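Local coordinates for fatty acid amide hydrolase (Candida albicans, PDB 6KVR), which probably hydrolyses the amide bond of fatty acid amides and related monocarboxylic acid amides, releasing the acid and ammonia, as a member of the amidase signature family, at residues M1-L9 with K522-N530; D349-R360 with K509-R520. One frame throughout, in Å; residues are numbered along the deposited sequence.

Contact 1 (M1-L9 with K522-N530); sequences MSVSYETFL and KLEQLENEN
The extended N-terminal tail meets helix 522-529 at Val-3 and Leu-526, whose CA atoms lie 5.3 Å apart, and then closes into a 3-10 turn at residues 5-8. The arrangement is a chain terminus laid on a surface helix of the amidase fold, far along the sequence from the tail and away from the predicted active-site residues.

Val-3 points at the helix and carries much of the contact. Its two methyls part over the helix surface. Val-3 CG1 is anti to the backbone N (chi1 177°) and rests on Leu-526 CB at 3.9 Å. Val-3 CG2 turns the other way, 3.6 Å from Lys-522 O, and also touches the amide end of Gln-525. The side chains of Val-3 and Leu-526 cross at about a right angle. Leu-526 CD1 lies 3.7 Å from Val-3 O.

Phe-8 comes to the same helix from the 3-10 turn. Phe-8 CZ leads, 3.9 Å from Lys-522 CB. Leu-523 N sits at the ring edge, near the ring plane. Leu-526 CD2 approaches Phe-8 CE1 obliquely at 4.2 Å. Outside the two segments, Trp-421 meets the Phe-8 ring edge-to-face, and Tyr-5 makes a cation-pi contact with Lys-417. These tie the turn to helix 417-423.

Polar contact is slight and lies at the exposed end of the tail. Gln-525, extended beyond CG, gives a weak, bent bond from NE2 to Met-1 O (3.1 Å). The same nitrogen has a straighter bond within the helix, which probably fixes the amide's rotation: Gln-525 NE2 reaches Glu-529 OE1 at 3.0 Å, with an N-H...O angle of 167°, from above the carboxylate plane.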
loop_
_atom_site.group_PDB
_atom_site.type_symbol
_atom_site.label_atom_id
_atom_site.label_comp_id
_atom_site.label_asym_id
_atom_site.label_seq_id
_atom_site.Cartn_x
_atom_site.Cartn_y
_atom_site.Cartn_z
ATOM N N MET A 1 -23.909 -3.117 39.240
ATOM C CA MET A 1 -22.652 -3.627 38.718
ATOM C C MET A 1 -22.831 -4.047 37.256
ATOM O O MET A 1 -21.951 -3.771 36.444
ATOM C CB MET A 1 -22.118 -4.799 39.563
ATOM C CG MET A 1 -20.752 -4.517 40.231
ATOM S SD MET A 1 -20.822 -3.546 41.783
ATOM C CE MET A 1 -21.171 -4.806 43.010
ATOM N N SER A 2 -23.960 -4.678 36.907
ATOM C CA SER A 2 -24.123 -5.202 35.547
ATOM C C SER A 2 -24.045 -4.074 34.523
ATOM O O SER A 2 -24.562 -2.979 34.743
ATOM C CB SER A 2 -25.449 -5.958 35.390
ATOM O OG SER A 2 -26.498 -5.116 34.923
ATOM N N VAL A 3 -23.379 -4.343 33.406
ATOM C CA VAL A 3 -23.033 -3.299 32.446
ATOM C C VAL A 3 -24.145 -3.179 31.416
ATOM O O VAL A 3 -24.611 -4.182 30.868
ATOM C CB VAL A 3 -21.681 -3.595 31.766
ATOM C CG1 VAL A 3 -21.371 -2.544 30.715
ATOM C CG2 VAL A 3 -20.553 -3.686 32.795
ATOM N N SER A 4 -24.577 -1.949 31.159
ATOM C CA SER A 4 -25.470 -1.650 30.051
ATOM C C SER A 4 -24.693 -0.879 28.991
ATOM O O SER A 4 -23.864 -0.022 29.319
ATOM C CB SER A 4 -26.693 -0.851 30.524
ATOM O OG SER A 4 -26.574 0.529 30.210
ATOM N N TYR A 5 -24.964 -1.190 27.720
ATOM C CA TYR A 5 -24.191 -0.607 26.629
ATOM C C TYR A 5 -24.320 0.918 26.562
ATOM O O TYR A 5 -23.401 1.580 26.054
ATOM C CB TYR A 5 -24.605 -1.260 25.301
ATOM C CG TYR A 5 -25.781 -0.603 24.614
ATOM C CD1 TYR A 5 -27.071 -0.733 25.119
ATOM C CD2 TYR A 5 -25.603 0.157 23.464
ATOM C CE1 TYR A 5 -28.160 -0.126 24.480
ATOM C CE2 TYR A 5 -26.684 0.775 22.825
ATOM C CZ TYR A 5 -27.954 0.627 23.338
ATOM O OH TYR A 5 -29.020 1.233 22.705
ATOM N N GLU A 6 -25.411 1.496 27.102
ATOM C CA GLU A 6 -25.635 2.940 26.992
ATOM C C GLU A 6 -24.580 3.774 27.718
ATOM O O GLU A 6 -24.375 4.936 27.351
ATOM C CB GLU A 6 -27.022 3.329 27.524
ATOM C CG GLU A 6 -28.180 2.869 26.662
ATOM C CD GLU A 6 -28.829 1.609 27.207
ATOM O OE1 GLU A 6 -28.192 0.920 28.039
ATOM O OE2 GLU A 6 -29.976 1.306 26.808
ATOM N N THR A 7 -23.912 3.233 28.742
ATOM C CA THR A 7 -22.880 4.022 29.414
ATOM C C THR A 7 -21.638 4.243 28.548
ATOM O O THR A 7 -20.803 5.084 28.900
ATOM C CB THR A 7 -22.475 3.376 30.753
ATOM O OG1 THR A 7 -21.559 2.300 30.532
ATOM C CG2 THR A 7 -23.693 2.835 31.492
ATOM N N PHE A 8 -21.493 3.532 27.424
ATOM C CA PHE A 8 -20.397 3.817 26.497
ATOM C C PHE A 8 -20.716 4.934 25.514
ATOM O O PHE A 8 -19.795 5.413 24.841
ATOM C CB PHE A 8 -20.030 2.579 25.679
ATOM C CG PHE A 8 -19.407 1.481 26.482
ATOM C CD1 PHE A 8 -20.197 0.579 27.175
ATOM C CD2 PHE A 8 -18.029 1.339 26.529
ATOM C CE1 PHE A 8 -19.627 -0.438 27.909
ATOM C CE2 PHE A 8 -17.458 0.323 27.260
ATOM C CZ PHE A 8 -18.263 -0.559 27.963
ATOM N N LEU A 9 -21.978 5.356 25.411
ATOM C CA LEU A 9 -22.429 6.260 24.348
ATOM C C LEU A 9 -22.181 7.722 24.690
ATOM O O LEU A 9 -23.086 8.552 24.626
ATOM C CB LEU A 9 -23.905 6.014 24.054
ATOM C CG LEU A 9 -24.320 4.547 23.876
ATOM C CD1 LEU A 9 -25.811 4.444 23.604
ATOM C CD2 LEU A 9 -23.519 3.879 22.770
ATOM N N LYS A 522 -15.162 -2.699 31.837
ATOM C CA LYS A 522 -16.607 -2.849 31.717
ATOM C C LYS A 522 -16.959 -3.680 30.486
ATOM O O LYS A 522 -17.897 -4.490 30.522
ATOM C CB LYS A 522 -17.288 -1.480 31.644
ATOM C CG LYS A 522 -17.352 -0.685 32.953
ATOM C CD LYS A 522 -18.317 0.482 32.789
ATOM C CE LYS A 522 -18.345 1.413 33.997
ATOM N NZ LYS A 522 -17.448 2.591 33.818
ATOM N N LEU A 523 -16.210 -3.493 29.387
ATOM C CA LEU A 523 -16.479 -4.244 28.165
ATOM C C LEU A 523 -16.320 -5.745 28.386
ATOM O O LEU A 523 -17.151 -6.536 27.926
ATOM C CB LEU A 523 -15.561 -3.764 27.043
ATOM C CG LEU A 523 -15.687 -4.409 25.648
ATOM C CD1 LEU A 523 -17.100 -4.296 25.103
ATOM C CD2 LEU A 523 -14.687 -3.791 24.647
ATOM N N GLU A 524 -15.260 -6.157 29.091
ATOM C CA GLU A 524 -15.086 -7.580 29.354
ATOM C C GLU A 524 -16.257 -8.128 30.146
ATOM O O GLU A 524 -16.722 -9.243 29.881
ATOM C CB GLU A 524 -13.773 -7.857 30.096
ATOM C CG GLU A 524 -13.437 -9.358 30.116
ATOM C CD GLU A 524 -12.121 -9.672 30.813
ATOM O OE1 GLU A 524 -11.723 -8.888 31.694
ATOM O OE2 GLU A 524 -11.487 -10.695 30.478
ATOM N N GLN A 525 -16.748 -7.358 31.124
ATOM C CA GLN A 525 -17.867 -7.814 31.943
ATOM C C GLN A 525 -19.144 -7.899 31.117
ATOM O O GLN A 525 -19.889 -8.884 31.196
ATOM C CB GLN A 525 -18.070 -6.876 33.134
ATOM C CG GLN A 525 -19.096 -7.406 34.116
ATOM C CD GLN A 525 -19.469 -6.409 35.186
ATOM O OE1 GLN A 525 -18.698 -5.523 35.512
ATOM N NE2 GLN A 525 -20.666 -6.549 35.729
ATOM N N LEU A 526 -19.418 -6.853 30.333
ATOM C CA LEU A 526 -20.551 -6.876 29.417
ATOM C C LEU A 526 -20.561 -8.161 28.582
ATOM O O LEU A 526 -21.558 -8.897 28.555
ATOM C CB LEU A 526 -20.497 -5.634 28.528
ATOM C CG LEU A 526 -21.530 -5.465 27.416
ATOM C CD1 LEU A 526 -22.963 -5.650 27.929
ATOM C CD2 LEU A 526 -21.348 -4.095 26.775
ATOM N N GLU A 527 -19.436 -8.469 27.942
ATOM C CA GLU A 527 -19.374 -9.638 27.067
ATOM C C GLU A 527 -19.501 -10.944 27.854
ATOM O O GLU A 527 -20.281 -11.825 27.477
ATOM C CB GLU A 527 -18.067 -9.618 26.269
ATOM C CG GLU A 527 -18.051 -8.615 25.124
ATOM C CD GLU A 527 -18.787 -9.113 23.864
ATOM O OE1 GLU A 527 -19.166 -10.313 23.790
ATOM O OE2 GLU A 527 -18.976 -8.296 22.935
ATOM N N ASN A 528 -18.719 -11.103 28.933
ATOM C CA ASN A 528 -18.691 -12.387 29.637
ATOM C C ASN A 528 -20.004 -12.674 30.360
ATOM O O ASN A 528 -20.407 -13.840 30.466
ATOM C CB ASN A 528 -17.548 -12.435 30.650
ATOM C CG ASN A 528 -16.185 -12.748 30.024
ATOM O OD1 ASN A 528 -15.186 -12.823 30.735
ATOM N ND2 ASN A 528 -16.137 -12.904 28.699
ATOM N N GLU A 529 -20.686 -11.646 30.873
ATOM C CA GLU A 529 -21.920 -11.926 31.604
ATOM C C GLU A 529 -23.073 -12.293 30.676
ATOM O O GLU A 529 -24.105 -12.759 31.158
ATOM C CB GLU A 529 -22.277 -10.739 32.510
ATOM C CG GLU A 529 -21.453 -10.747 33.815
ATOM C CD GLU A 529 -21.746 -9.586 34.771
ATOM O OE1 GLU A 529 -22.441 -8.602 34.394
ATOM O OE2 GLU A 529 -21.255 -9.662 35.925
ATOM N N ASN A 530 -22.903 -12.153 29.360
ATOM C CA ASN A 530 -23.900 -12.641 28.413
ATOM C C ASN A 530 -23.799 -14.140 28.155
ATOM O O ASN A 530 -24.730 -14.715 27.584
ATOM C CB ASN A 530 -23.764 -11.914 27.076
ATOM C CG ASN A 530 -24.405 -10.556 27.101
ATOM O OD1 ASN A 530 -25.216 -10.276 27.969
ATOM N ND2 ASN A 530 -24.023 -9.695 26.177
#

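Contact 2 (D349-R360 with K509-R520); sequences DDGLVRVSPPIR and KWTEEDTKYKYR
Arg-354 lays its guanidinium flat between Trp-510 and Tyr-517, a cation sandwiched by two aromatic rings where the loop before helix 357-372 of the amidase fold meets segment 509-520. This is the tight part. Tyr-517 CD2 and Trp-510 CZ3 each lie 3.5 Å from Arg-354 CZ, on opposite faces. The guanidinium is turned 15° from the Tyr-517 ring and 27° from the Trp-510 ring. Arg-354 CD lies over the Tyr-517 face as a CH-pi contact, and the bend at chi3 (61°) then turns the guanidinium in between the two rings. Pro-357 CD presses on the other face of Trp-510, 3.8 Å from the centroid of its six-membered ring. At the guanidinium edge, NH1 bonds to Asp-514 O, and NE bonds to Asn-528 of helix 522-529.

The margins are looser and wetter. Waters bridge Arg-354 NH1 to Asp-514 OD1 and Asp-349 OD2 to Tyr-517 OH. The Tyr-517 hydroxyl also bonds to Glu-524 of helix 522-529, which makes a second salt bridge to Arg-520. Exposed Arg-520 puts both NH1 and NH2 on Asp-349 OD1, with NH2 at 3.1 Å. Gly-351 N also bonds to that oxygen, closing an Asx turn.

Arg-360 grips Asp-514 end-on, one nitrogen to each oxygen. Asp-514 forms a capping box with Thr-511: Asp-514 N bonds to Thr-511 OG1, and Thr-511 N bonds back to Asp-514 OD2 at 2.9 Å. The same OD2 also takes Arg-360 NH2.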
loop_
_atom_site.group_PDB
_atom_site.type_symbol
_atom_site.label_atom_id
_atom_site.label_comp_id
_atom_site.label_asym_id
_atom_site.label_seq_id
_atom_site.Cartn_x
_atom_site.Cartn_y
_atom_site.Cartn_z
ATOM N N ASP A 349 -5.759 -15.923 25.078
ATOM C CA ASP A 349 -6.433 -14.779 25.678
ATOM C C ASP A 349 -5.700 -13.542 25.177
ATOM O O ASP A 349 -4.486 -13.422 25.376
ATOM C CB ASP A 349 -6.412 -14.888 27.214
ATOM C CG ASP A 349 -7.187 -13.767 27.924
ATOM O OD1 ASP A 349 -6.886 -12.561 27.750
ATOM O OD2 ASP A 349 -8.125 -14.106 28.675
ATOM N N ASP A 350 -6.404 -12.635 24.498
ATOM C CA ASP A 350 -5.724 -11.482 23.924
ATOM C C ASP A 350 -5.365 -10.424 24.962
ATOM O O ASP A 350 -4.873 -9.360 24.581
ATOM C CB ASP A 350 -6.567 -10.865 22.805
ATOM C CG ASP A 350 -7.803 -10.131 23.316
ATOM O OD1 ASP A 350 -8.259 -10.391 24.455
ATOM O OD2 ASP A 350 -8.322 -9.291 22.553
ATOM N N GLY A 351 -5.577 -10.694 26.251
ATOM C CA GLY A 351 -5.259 -9.736 27.284
ATOM C C GLY A 351 -6.327 -8.689 27.518
ATOM O O GLY A 351 -6.170 -7.860 28.421
ATOM N N LEU A 352 -7.404 -8.695 26.733
ATOM C CA LEU A 352 -8.500 -7.745 26.873
ATOM C C LEU A 352 -9.788 -8.393 27.355
ATOM O O LEU A 352 -10.365 -7.946 28.350
ATOM C CB LEU A 352 -8.755 -7.027 25.537
ATOM C CG LEU A 352 -7.492 -6.407 24.947
ATOM C CD1 LEU A 352 -7.794 -5.690 23.657
ATOM C CD2 LEU A 352 -6.848 -5.459 25.959
ATOM N N VAL A 353 -10.266 -9.429 26.665
ATOM C CA VAL A 353 -11.545 -10.051 26.973
ATOM C C VAL A 353 -11.357 -11.565 27.000
ATOM O O VAL A 353 -11.040 -12.180 25.972
ATOM C CB VAL A 353 -12.645 -9.649 25.970
ATOM C CG1 VAL A 353 -13.976 -10.310 26.337
ATOM C CG2 VAL A 353 -12.813 -8.115 25.916
ATOM N N ARG A 354 -11.588 -12.158 28.169
ATOM C CA ARG A 354 -11.545 -13.602 28.342
ATOM C C ARG A 354 -12.571 -14.283 27.440
ATOM O O ARG A 354 -13.676 -13.773 27.235
ATOM C CB ARG A 354 -11.807 -13.925 29.819
ATOM C CG ARG A 354 -11.994 -15.399 30.161
ATOM C CD ARG A 354 -12.384 -15.582 31.626
ATOM N NE ARG A 354 -13.651 -14.935 31.955
ATOM C CZ ARG A 354 -14.333 -15.156 33.073
ATOM N NH1 ARG A 354 -13.910 -16.026 33.979
ATOM N NH2 ARG A 354 -15.468 -14.491 33.288
ATOM N N VAL A 355 -12.197 -15.442 26.884
ATOM C CA VAL A 355 -13.091 -16.176 25.998
ATOM C C VAL A 355 -13.971 -17.088 26.842
ATOM O O VAL A 355 -13.644 -17.417 27.987
ATOM C CB VAL A 355 -12.334 -16.978 24.905
ATOM C CG1 VAL A 355 -11.469 -16.057 24.060
ATOM C CG2 VAL A 355 -11.484 -18.102 25.510
ATOM N N SER A 356 -15.112 -17.476 26.268
ATOM C CA SER A 356 -16.106 -18.297 26.940
ATOM C C SER A 356 -15.745 -19.777 26.827
ATOM O O SER A 356 -14.889 -20.155 26.025
ATOM C CB SER A 356 -17.482 -18.012 26.341
ATOM O OG SER A 356 -17.647 -18.719 25.125
ATOM N N PRO A 357 -16.395 -20.640 27.614
ATOM C CA PRO A 357 -15.970 -22.051 27.712
ATOM C C PRO A 357 -15.890 -22.775 26.377
ATOM O O PRO A 357 -14.918 -23.514 26.159
ATOM C CB PRO A 357 -17.033 -22.669 28.629
ATOM C CG PRO A 357 -17.329 -21.542 29.585
ATOM C CD PRO A 357 -17.309 -20.286 28.723
ATOM N N PRO A 358 -16.867 -22.639 25.462
ATOM C CA PRO A 358 -16.724 -23.380 24.191
ATOM C C PRO A 358 -15.487 -22.986 23.399
ATOM O O PRO A 358 -14.837 -23.865 22.819
ATOM C CB PRO A 358 -18.019 -23.060 23.436
ATOM C CG PRO A 358 -18.531 -21.823 24.055
ATOM C CD PRO A 358 -18.142 -21.899 25.504
ATOM N N ILE A 359 -15.126 -21.699 23.382
ATOM C CA ILE A 359 -13.927 -21.271 22.656
ATOM C C ILE A 359 -12.671 -21.800 23.338
ATOM O O ILE A 359 -11.737 -22.275 22.675
ATOM C CB ILE A 359 -13.870 -19.733 22.525
ATOM C CG1 ILE A 359 -15.200 -19.155 22.012
ATOM C CG2 ILE A 359 -12.753 -19.334 21.583
ATOM C CD1 ILE A 359 -15.623 -19.684 20.651
ATOM N N ARG A 360 -12.614 -21.704 24.666
ATOM C CA ARG A 360 -11.470 -22.238 25.386
ATOM C C ARG A 360 -11.295 -23.725 25.096
ATOM O O ARG A 360 -10.186 -24.180 24.786
ATOM C CB ARG A 360 -11.626 -21.990 26.882
ATOM C CG ARG A 360 -10.448 -22.524 27.722
ATOM C CD ARG A 360 -10.586 -22.133 29.187
ATOM N NE ARG A 360 -11.859 -22.590 29.728
ATOM C CZ ARG A 360 -12.376 -22.157 30.866
ATOM N NH1 ARG A 360 -11.749 -21.258 31.605
ATOM N NH2 ARG A 360 -13.546 -22.647 31.278
ATOM N N LYS A 509 -19.611 -24.871 30.390
ATOM C CA LYS A 509 -20.079 -23.949 31.415
ATOM C C LYS A 509 -18.899 -23.441 32.223
ATOM O O LYS A 509 -17.804 -24.012 32.196
ATOM C CB LYS A 509 -21.131 -24.579 32.350
ATOM C CG LYS A 509 -20.812 -25.956 32.880
ATOM C CD LYS A 509 -22.090 -26.716 33.213
ATOM C CE LYS A 509 -21.872 -27.731 34.335
ATOM N NZ LYS A 509 -20.542 -28.423 34.284
ATOM N N TRP A 510 -19.124 -22.322 32.907
ATOM C CA TRP A 510 -18.070 -21.723 33.708
ATOM C C TRP A 510 -17.697 -22.675 34.838
ATOM O O TRP A 510 -18.553 -23.364 35.390
ATOM C CB TRP A 510 -18.535 -20.378 34.281
ATOM C CG TRP A 510 -18.817 -19.265 33.271
ATOM C CD1 TRP A 510 -20.034 -18.701 32.995
ATOM C CD2 TRP A 510 -17.859 -18.563 32.446
ATOM N NE1 TRP A 510 -19.894 -17.697 32.052
ATOM C CE2 TRP A 510 -18.574 -17.608 31.689
ATOM C CE3 TRP A 510 -16.470 -18.657 32.268
ATOM C CZ2 TRP A 510 -17.946 -16.747 30.780
ATOM C CZ3 TRP A 510 -15.845 -17.794 31.349
ATOM C CH2 TRP A 510 -16.585 -16.858 30.624
ATOM N N THR A 511 -16.417 -22.723 35.177
ATOM C CA THR A 511 -15.992 -23.465 36.351
ATOM C C THR A 511 -16.053 -22.593 37.601
ATOM O O THR A 511 -16.311 -21.387 37.541
ATOM C CB THR A 511 -14.576 -23.989 36.174
ATOM O OG1 THR A 511 -13.654 -22.960 36.556
ATOM C CG2 THR A 511 -14.336 -24.413 34.734
ATOM N N GLU A 512 -15.793 -23.227 38.754
ATOM C CA GLU A 512 -15.788 -22.494 40.016
ATOM C C GLU A 512 -14.588 -21.566 40.101
ATOM O O GLU A 512 -14.681 -20.468 40.659
ATOM C CB GLU A 512 -15.805 -23.468 41.197
ATOM C CG GLU A 512 -16.159 -22.839 42.553
ATOM C CD GLU A 512 -17.646 -22.531 42.718
ATOM O OE1 GLU A 512 -18.285 -22.022 41.769
ATOM O OE2 GLU A 512 -18.185 -22.815 43.808
ATOM N N GLU A 513 -13.455 -21.985 39.540
ATOM C CA GLU A 513 -12.333 -21.068 39.392
ATOM C C GLU A 513 -12.695 -19.898 38.481
ATOM O O GLU A 513 -12.256 -18.768 38.714
ATOM C CB GLU A 513 -11.116 -21.816 38.850
ATOM C CG GLU A 513 -9.813 -21.008 38.884
ATOM C CD GLU A 513 -9.423 -20.559 40.296
ATOM O OE1 GLU A 513 -9.687 -21.315 41.267
ATOM O OE2 GLU A 513 -8.831 -19.459 40.432
ATOM N N ASP A 514 -13.496 -20.141 37.439
ATOM C CA ASP A 514 -13.908 -19.041 36.571
ATOM C C ASP A 514 -14.720 -17.999 37.331
ATOM O O ASP A 514 -14.644 -16.810 37.005
ATOM C CB ASP A 514 -14.719 -19.559 35.375
ATOM C CG ASP A 514 -13.874 -20.347 34.367
ATOM O OD1 ASP A 514 -12.669 -20.057 34.210
ATOM O OD2 ASP A 514 -14.418 -21.274 33.727
ATOM N N THR A 515 -15.500 -18.411 38.343
ATOM C CA THR A 515 -16.433 -17.468 38.966
ATOM C C THR A 515 -15.726 -16.442 39.837
ATOM O O THR A 515 -16.328 -15.418 40.173
ATOM C CB THR A 515 -17.517 -18.198 39.801
ATOM O OG1 THR A 515 -16.903 -19.081 40.745
ATOM C CG2 THR A 515 -18.445 -19.012 38.920
ATOM N N LYS A 516 -14.467 -16.673 40.189
ATOM C CA LYS A 516 -13.689 -15.694 40.934
ATOM C C LYS A 516 -12.778 -14.869 40.030
ATOM O O LYS A 516 -11.827 -14.245 40.512
ATOM C CB LYS A 516 -12.878 -16.383 42.027
ATOM C CG LYS A 516 -12.303 -17.674 41.542
ATOM C CD LYS A 516 -12.410 -18.802 42.556
ATOM C CE LYS A 516 -11.200 -18.844 43.490
ATOM N NZ LYS A 516 -11.284 -19.993 44.432
ATOM N N TYR A 517 -13.082 -14.810 38.736
ATOM C CA TYR A 517 -12.370 -13.932 37.820
ATOM C C TYR A 517 -12.626 -12.465 38.168
ATOM O O TYR A 517 -13.745 -12.071 38.517
ATOM C CB TYR A 517 -12.808 -14.245 36.388
ATOM C CG TYR A 517 -11.993 -13.582 35.303
ATOM C CD1 TYR A 517 -10.687 -13.993 35.029
ATOM C CD2 TYR A 517 -12.536 -12.558 34.539
ATOM C CE1 TYR A 517 -9.938 -13.383 34.025
ATOM C CE2 TYR A 517 -11.805 -11.948 33.531
ATOM C CZ TYR A 517 -10.511 -12.361 33.278
ATOM O OH TYR A 517 -9.802 -11.735 32.282
ATOM N N LYS A 518 -11.572 -11.660 38.098
ATOM C CA LYS A 518 -11.656 -10.217 38.279
ATOM C C LYS A 518 -11.631 -9.558 36.901
ATOM O O LYS A 518 -10.655 -9.707 36.159
ATOM C CB LYS A 518 -10.493 -9.721 39.140
ATOM C CG LYS A 518 -10.308 -8.207 39.174
ATOM C CD LYS A 518 -9.352 -7.799 40.301
ATOM C CE LYS A 518 -7.898 -8.163 39.960
ATOM N NZ LYS A 518 -7.140 -8.756 41.112
ATOM N N TYR A 519 -12.707 -8.858 36.550
ATOM C CA TYR A 519 -12.805 -8.272 35.220
ATOM C C TYR A 519 -11.830 -7.113 35.074
ATOM O O TYR A 519 -11.615 -6.335 36.008
ATOM C CB TYR A 519 -14.234 -7.800 34.951
ATOM C CG TYR A 519 -15.206 -8.928 34.750
ATOM C CD1 TYR A 519 -15.030 -9.832 33.717
ATOM C CD2 TYR A 519 -16.297 -9.103 35.603
ATOM C CE1 TYR A 519 -15.903 -10.892 33.536
ATOM C CE2 TYR A 519 -17.184 -10.159 35.421
ATOM C CZ TYR A 519 -16.977 -11.050 34.382
ATOM O OH TYR A 519 -17.848 -12.106 34.183
ATOM N N ARG A 520 -11.231 -6.997 33.890
ATOM C CA ARG A 520 -10.310 -5.898 33.610
ATOM C C ARG A 520 -10.993 -4.637 33.095
ATOM O O ARG A 520 -10.359 -3.578 33.073
ATOM C CB ARG A 520 -9.275 -6.322 32.573
ATOM C CG ARG A 520 -8.651 -7.658 32.810
ATOM C CD ARG A 520 -8.681 -8.410 31.492
ATOM N NE ARG A 520 -7.614 -9.383 31.393
ATOM C CZ ARG A 520 -7.524 -10.308 30.451
ATOM N NH1 ARG A 520 -8.484 -10.482 29.555
ATOM N NH2 ARG A 520 -6.437 -11.077 30.407
HETATM O O HOH W 1 -8.445 -13.580 31.142
HETATM O O HOH W 2 -11.543 -17.817 33.967
HETATM O O HOH W 3 -16.997 -14.973 35.899
HETATM O O HOH W 4 -15.512 -25.099 31.121
#

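In the fold
The two contacts are neighbours on one side of the molecule, with centres about 15 Å apart. Helix 522-529, one side of contact 1, also borders contact 2 and follows segment 509-520 in the chain. Contact 1 is a surface contact, mostly apolar, with one weak hydrogen bond across it. Contact 2 is partly buried and held by salt bridges, waters and an arginine stacked between two aromatic rings. Glu-524 joins them: from the helix its OE2 takes bonds from Arg-354 N and Tyr-517 OH and a salt bridge from Arg-520. The helix thus offers acidic and amide groups to contact 2 and Leu-526, Gln-525 and Lys-522 to the tail. Neither contact touches the other chain.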